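Local coordinates for protein AT-less polyketide synthase (Streptomyces platensis subsp. rosaceus, PDB 4QYR) that is a ketosynthase domain of the isomigrastatin polyketide synthase, probably catalysing decarboxylative condensation of an acyl chain with an extender unit held on an acyl carrier protein, at residues A[110-124]-A[156-170]. Residues are numbered along the deposited sequence; the frame is centred on the assembly and turned at random.
Sequences PARLPENTGVYFGVS and ISYVLDVHGPSEPVD
Strands 117-122 and 166-169 run parallel, their axes 16° apart, and five backbone bonds alternate between them from Val119 N to Pro165 O through to Val123 N on Val169 O. Ahead of the strands, Glu115 O accepts His163 N at 2.6 Å, nearly in line with its C=O, and His163 ND1 adds a weak bond at the ring edge. A water donates to Thr117 O and Gly164 O and accepts from Ser157 OG, tying the helix end to the loop before strand 166-169.

On one face of the pair, Val119 drives its two methyls at the last turn of helix 149-160: CG1 meets Ile156 CG2 at 4.0 Å, while CG2, set beside the backbone N (CG1 at chi1 172°), rests 3.5 Å from Ser157 OG. Two residues on, Ile156 CD1 comes to Phe121 CD1 at 4.1 Å, the two side chains crossing at about a right angle. The helix closes in a Schellman motif with Asp161 at positive phi; Val162 then packs against Thr117 and Leu113 CD1, and Leu113 CD1 also reaches Leu160 CD1.

On the other face Tyr120 and Glu167 lie side by side, Glu167 OE1 3.4 Å from Tyr120 CE1 with ring and carboxylate planes 62° apart. Tyr120 OH bonds His186, and Glu167 OE2 makes a salt bridge to Arg182 of the second subunit.

Strand 117-122 also bonds to strand 194-201, while 166-169 is outermost within this chain. A beta-alpha-beta crossover through helices 127-135, 141-147 and 149-160 joins the pair, the last helix packing on the Val119 and Phe121 face, at the edge of a thiolase-fold ketosynthase sheet.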
loop_
_atom_site.group_PDB
_atom_site.type_symbol
_atom_site.label_atom_id
_atom_site.label_comp_id
_atom_site.label_asym_id
_atom_site.label_seq_id
_atom_site.Cartn_x
_atom_site.Cartn_y
_atom_site.Cartn_z
ATOM N N PRO A 110 -0.329 12.586 21.256
ATOM C CA PRO A 110 -1.406 12.300 20.301
ATOM C C PRO A 110 -2.376 13.470 20.112
ATOM O O PRO A 110 -2.794 13.737 18.993
ATOM C CB PRO A 110 -2.113 11.101 20.931
ATOM C CG PRO A 110 -1.047 10.407 21.705
ATOM C CD PRO A 110 -0.097 11.462 22.182
ATOM N N ALA A 111 -2.684 14.176 21.192
ATOM C CA ALA A 111 -3.636 15.276 21.155
ATOM C C ALA A 111 -3.093 16.538 20.476
ATOM O O ALA A 111 -3.822 17.520 20.317
ATOM C CB ALA A 111 -4.089 15.607 22.568
ATOM N N ARG A 112 -1.819 16.527 20.095
ATOM C CA ARG A 112 -1.248 17.675 19.407
ATOM C C ARG A 112 -1.266 17.420 17.901
ATOM O O ARG A 112 -1.110 18.328 17.084
ATOM C CB ARG A 112 0.166 17.945 19.903
ATOM C CG ARG A 112 0.674 19.312 19.537
ATOM C CD ARG A 112 2.055 19.565 20.084
ATOM N NE ARG A 112 2.501 20.914 19.761
ATOM C CZ ARG A 112 3.693 21.201 19.257
ATOM N NH1 ARG A 112 4.558 20.223 19.020
ATOM N NH2 ARG A 112 4.016 22.461 18.978
ATOM N N LEU A 113 -1.470 16.164 17.540
ATOM C CA LEU A 113 -1.587 15.792 16.151
ATOM C C LEU A 113 -2.855 16.351 15.575
ATOM O O LEU A 113 -3.880 16.387 16.259
ATOM C CB LEU A 113 -1.592 14.272 16.001
ATOM C CG LEU A 113 -0.337 13.497 16.376
ATOM C CD1 LEU A 113 -0.617 12.030 16.139
ATOM C CD2 LEU A 113 0.834 14.006 15.544
ATOM N N PRO A 114 -2.798 16.786 14.314
ATOM C CA PRO A 114 -3.990 17.153 13.548
ATOM C C PRO A 114 -4.840 15.923 13.395
ATOM O O PRO A 114 -4.287 14.828 13.421
ATOM C CB PRO A 114 -3.440 17.591 12.200
ATOM C CG PRO A 114 -1.970 17.709 12.388
ATOM C CD PRO A 114 -1.578 16.835 13.502
ATOM N N GLU A 115 -6.144 16.072 13.225
ATOM C CA GLU A 115 -6.974 14.889 13.101
ATOM C C GLU A 115 -6.785 14.207 11.736
ATOM O O GLU A 115 -7.051 13.013 11.589
ATOM C CB GLU A 115 -8.440 15.231 13.341
ATOM C CG GLU A 115 -9.024 16.203 12.353
ATOM C CD GLU A 115 -10.484 16.480 12.650
ATOM O OE1 GLU A 115 -11.279 15.511 12.625
ATOM O OE2 GLU A 115 -10.835 17.654 12.922
ATOM N N ASN A 116 -6.324 14.932 10.731
ATOM C CA ASN A 116 -6.051 14.233 9.495
ATOM C C ASN A 116 -4.556 13.924 9.394
ATOM O O ASN A 116 -3.828 14.441 8.557
ATOM C CB ASN A 116 -6.563 15.012 8.272
ATOM C CG ASN A 116 -5.823 16.294 8.031
ATOM O OD1 ASN A 116 -5.175 16.838 8.924
ATOM N ND2 ASN A 116 -5.892 16.779 6.799
ATOM N N THR A 117 -4.100 13.067 10.281
ATOM C CA THR A 117 -2.741 12.587 10.219
ATOM C C THR A 117 -2.738 11.236 9.544
ATOM O O THR A 117 -3.489 10.328 9.934
ATOM C CB THR A 117 -2.135 12.478 11.605
ATOM O OG1 THR A 117 -1.923 13.796 12.108
ATOM C CG2 THR A 117 -0.807 11.741 11.565
ATOM N N GLY A 118 -1.896 11.103 8.527
ATOM C CA GLY A 118 -1.780 9.855 7.800
ATOM C C GLY A 118 -0.739 8.944 8.407
ATOM O O GLY A 118 0.175 9.386 9.092
ATOM N N VAL A 119 -0.880 7.658 8.142
ATOM C CA VAL A 119 0.012 6.661 8.696
ATOM C C VAL A 119 0.362 5.657 7.618
ATOM O O VAL A 119 -0.514 4.966 7.110
ATOM C CB VAL A 119 -0.627 5.927 9.869
ATOM C CG1 VAL A 119 0.259 4.763 10.289
ATOM C CG2 VAL A 119 -0.910 6.901 11.029
ATOM N N TYR A 120 1.644 5.593 7.267
ATOM C CA TYR A 120 2.130 4.750 6.170
ATOM C C TYR A 120 3.292 3.928 6.669
ATOM O O TYR A 120 4.361 4.463 6.930
ATOM C CB TYR A 120 2.558 5.596 4.982
ATOM C CG TYR A 120 1.567 6.670 4.630
ATOM C CD1 TYR A 120 0.681 6.514 3.577
ATOM C CD2 TYR A 120 1.521 7.853 5.354
ATOM C CE1 TYR A 120 -0.219 7.517 3.246
ATOM C CE2 TYR A 120 0.635 8.855 5.040
ATOM C CZ TYR A 120 -0.235 8.693 3.991
ATOM O OH TYR A 120 -1.123 9.716 3.714
ATOM N N PHE A 121 3.095 2.634 6.826
ATOM C CA PHE A 121 4.094 1.842 7.521
ATOM C C PHE A 121 4.486 0.622 6.679
ATOM O O PHE A 121 3.628 -0.133 6.220
ATOM C CB PHE A 121 3.550 1.420 8.873
ATOM C CG PHE A 121 4.585 1.297 9.925
ATOM C CD1 PHE A 121 4.733 2.295 10.881
ATOM C CD2 PHE A 121 5.413 0.189 9.983
ATOM C CE1 PHE A 121 5.709 2.192 11.874
ATOM C CE2 PHE A 121 6.389 0.079 10.977
ATOM C CZ PHE A 121 6.535 1.078 11.921
ATOM N N GLY A 122 5.782 0.436 6.456
ATOM C CA GLY A 122 6.226 -0.629 5.577
ATOM C C GLY A 122 6.427 -1.896 6.364
ATOM O O GLY A 122 6.929 -1.850 7.490
ATOM N N VAL A 123 6.040 -3.023 5.772
ATOM C CA VAL A 123 6.097 -4.326 6.433
ATOM C C VAL A 123 5.938 -5.398 5.367
ATOM O O VAL A 123 5.154 -5.217 4.438
ATOM C CB VAL A 123 4.992 -4.444 7.500
ATOM C CG1 VAL A 123 3.649 -4.099 6.891
ATOM C CG2 VAL A 123 4.948 -5.833 8.084
ATOM N N SER A 124 6.669 -6.505 5.472
ATOM C CA SER A 124 6.608 -7.528 4.420
ATOM C C SER A 124 6.232 -8.934 4.872
ATOM O O SER A 124 5.447 -9.602 4.213
ATOM C CB SER A 124 7.942 -7.600 3.682
ATOM O OG SER A 124 8.169 -6.395 2.969
ATOM N N ILE A 156 -2.484 1.710 14.714
ATOM C CA ILE A 156 -1.794 2.945 15.066
ATOM C C ILE A 156 -2.733 4.129 14.954
ATOM O O ILE A 156 -2.807 4.956 15.853
ATOM C CB ILE A 156 -0.562 3.191 14.177
ATOM C CG1 ILE A 156 0.582 2.265 14.598
ATOM C CG2 ILE A 156 -0.094 4.631 14.296
ATOM C CD1 ILE A 156 1.581 1.967 13.469
ATOM N N SER A 157 -3.452 4.207 13.843
ATOM C CA SER A 157 -4.443 5.253 13.672
ATOM C C SER A 157 -5.493 5.147 14.763
ATOM O O SER A 157 -5.962 6.165 15.261
ATOM C CB SER A 157 -5.085 5.176 12.294
ATOM O OG SER A 157 -4.117 5.415 11.283
ATOM N N TYR A 158 -5.849 3.925 15.154
ATOM C CA TYR A 158 -6.782 3.720 16.272
ATOM C C TYR A 158 -6.192 4.250 17.583
ATOM O O TYR A 158 -6.846 4.969 18.333
ATOM C CB TYR A 158 -7.131 2.249 16.413
ATOM C CG TYR A 158 -8.064 1.918 17.557
ATOM C CD1 TYR A 158 -9.432 2.027 17.412
ATOM C CD2 TYR A 158 -7.575 1.483 18.788
ATOM C CE1 TYR A 158 -10.293 1.717 18.451
ATOM C CE2 TYR A 158 -8.429 1.182 19.846
ATOM C CZ TYR A 158 -9.789 1.298 19.664
ATOM O OH TYR A 158 -10.670 1.003 20.683
ATOM N N VAL A 159 -4.941 3.909 17.859
ATOM C CA VAL A 159 -4.303 4.368 19.095
ATOM C C VAL A 159 -4.184 5.898 19.158
ATOM O O VAL A 159 -4.396 6.491 20.203
ATOM C CB VAL A 159 -2.919 3.718 19.271
ATOM C CG1 VAL A 159 -2.095 4.475 20.263
ATOM C CG2 VAL A 159 -3.086 2.267 19.716
ATOM N N LEU A 160 -3.906 6.533 18.029
ATOM C CA LEU A 160 -3.679 7.964 17.989
ATOM C C LEU A 160 -4.934 8.776 17.714
ATOM O O LEU A 160 -4.911 9.998 17.815
ATOM C CB LEU A 160 -2.643 8.277 16.924
ATOM C CG LEU A 160 -1.314 7.553 17.170
ATOM C CD1 LEU A 160 -0.238 8.033 16.218
ATOM C CD2 LEU A 160 -0.892 7.736 18.623
ATOM N N ASP A 161 -6.024 8.097 17.380
ATOM C CA ASP A 161 -7.261 8.750 16.955
ATOM C C ASP A 161 -7.029 9.766 15.835
ATOM O O ASP A 161 -7.412 10.921 15.939
ATOM C CB ASP A 161 -7.961 9.424 18.141
ATOM C CG ASP A 161 -9.327 10.024 17.770
ATOM O OD1 ASP A 161 -10.076 9.410 16.970
ATOM O OD2 ASP A 161 -9.639 11.130 18.277
ATOM N N VAL A 162 -6.402 9.334 14.756
ATOM C CA VAL A 162 -6.279 10.201 13.594
ATOM C C VAL A 162 -7.038 9.605 12.390
ATOM O O VAL A 162 -7.389 8.435 12.410
ATOM C CB VAL A 162 -4.831 10.414 13.251
ATOM C CG1 VAL A 162 -4.135 10.943 14.450
ATOM C CG2 VAL A 162 -4.229 9.102 12.831
ATOM N N HIS A 163 -7.279 10.412 11.358
ATOM C CA HIS A 163 -8.214 10.060 10.299
ATOM C C HIS A 163 -7.659 10.210 8.899
ATOM O O HIS A 163 -8.414 10.203 7.929
ATOM C CB HIS A 163 -9.459 10.925 10.418
ATOM C CG HIS A 163 -10.119 10.825 11.749
ATOM N ND1 HIS A 163 -9.956 11.780 12.731
ATOM C CD2 HIS A 163 -10.916 9.867 12.279
ATOM C CE1 HIS A 163 -10.635 11.417 13.805
ATOM N NE2 HIS A 163 -11.218 10.256 13.559
ATOM N N GLY A 164 -6.347 10.374 8.793
ATOM C CA GLY A 164 -5.718 10.424 7.493
ATOM C C GLY A 164 -5.726 9.006 6.965
ATOM O O GLY A 164 -6.148 8.095 7.660
ATOM N N PRO A 165 -5.273 8.804 5.733
ATOM C CA PRO A 165 -5.107 7.444 5.210
ATOM C C PRO A 165 -4.188 6.600 6.095
ATOM O O PRO A 165 -3.131 7.096 6.504
ATOM C CB PRO A 165 -4.462 7.680 3.848
ATOM C CG PRO A 165 -4.942 9.024 3.458
ATOM C CD PRO A 165 -5.020 9.829 4.714
ATOM N N SER A 166 -4.588 5.358 6.370
ATOM C CA SER A 166 -3.814 4.406 7.170
ATOM C C SER A 166 -3.458 3.177 6.338
ATOM O O SER A 166 -4.306 2.351 6.052
ATOM C CB SER A 166 -4.607 3.980 8.403
ATOM O OG SER A 166 -3.825 3.205 9.311
ATOM N N GLU A 167 -2.200 3.046 5.953
ATOM C CA GLU A 167 -1.800 1.984 5.038
ATOM C C GLU A 167 -0.520 1.271 5.450
ATOM O O GLU A 167 0.481 1.903 5.805
ATOM C CB GLU A 167 -1.624 2.554 3.638
ATOM C CG GLU A 167 -2.948 2.901 2.986
ATOM C CD GLU A 167 -2.862 4.106 2.058
ATOM O OE1 GLU A 167 -1.797 4.793 2.053
ATOM O OE2 GLU A 167 -3.859 4.351 1.327
ATOM N N PRO A 168 -0.551 -0.058 5.411
ATOM C CA PRO A 168 0.699 -0.800 5.284
ATOM C C PRO A 168 1.265 -0.612 3.881
ATOM O O PRO A 168 0.524 -0.375 2.920
ATOM C CB PRO A 168 0.287 -2.241 5.526
ATOM C CG PRO A 168 -1.133 -2.287 5.179
ATOM C CD PRO A 168 -1.722 -0.935 5.416
ATOM N N VAL A 169 2.578 -0.680 3.775
ATOM C CA VAL A 169 3.223 -0.668 2.477
ATOM C C VAL A 169 4.076 -1.928 2.308
ATOM O O VAL A 169 4.911 -2.243 3.174
ATOM C CB VAL A 169 4.096 0.561 2.302
ATOM C CG1 VAL A 169 4.905 0.427 1.029
ATOM C CG2 VAL A 169 3.237 1.815 2.277
ATOM N N ASP A 170 3.846 -2.660 1.216
ATOM C CA ASP A 170 4.622 -3.872 0.936
ATOM C C ASP A 170 5.192 -3.796 -0.465
ATOM O O ASP A 170 4.552 -4.232 -1.414
ATOM C CB ASP A 170 3.774 -5.147 1.089
ATOM C CG ASP A 170 4.617 -6.438 1.050
ATOM O OD1 ASP A 170 5.853 -6.351 0.867
ATOM O OD2 ASP A 170 4.038 -7.545 1.178
HETATM O O HOH W 1 -4.613 7.742 9.889
#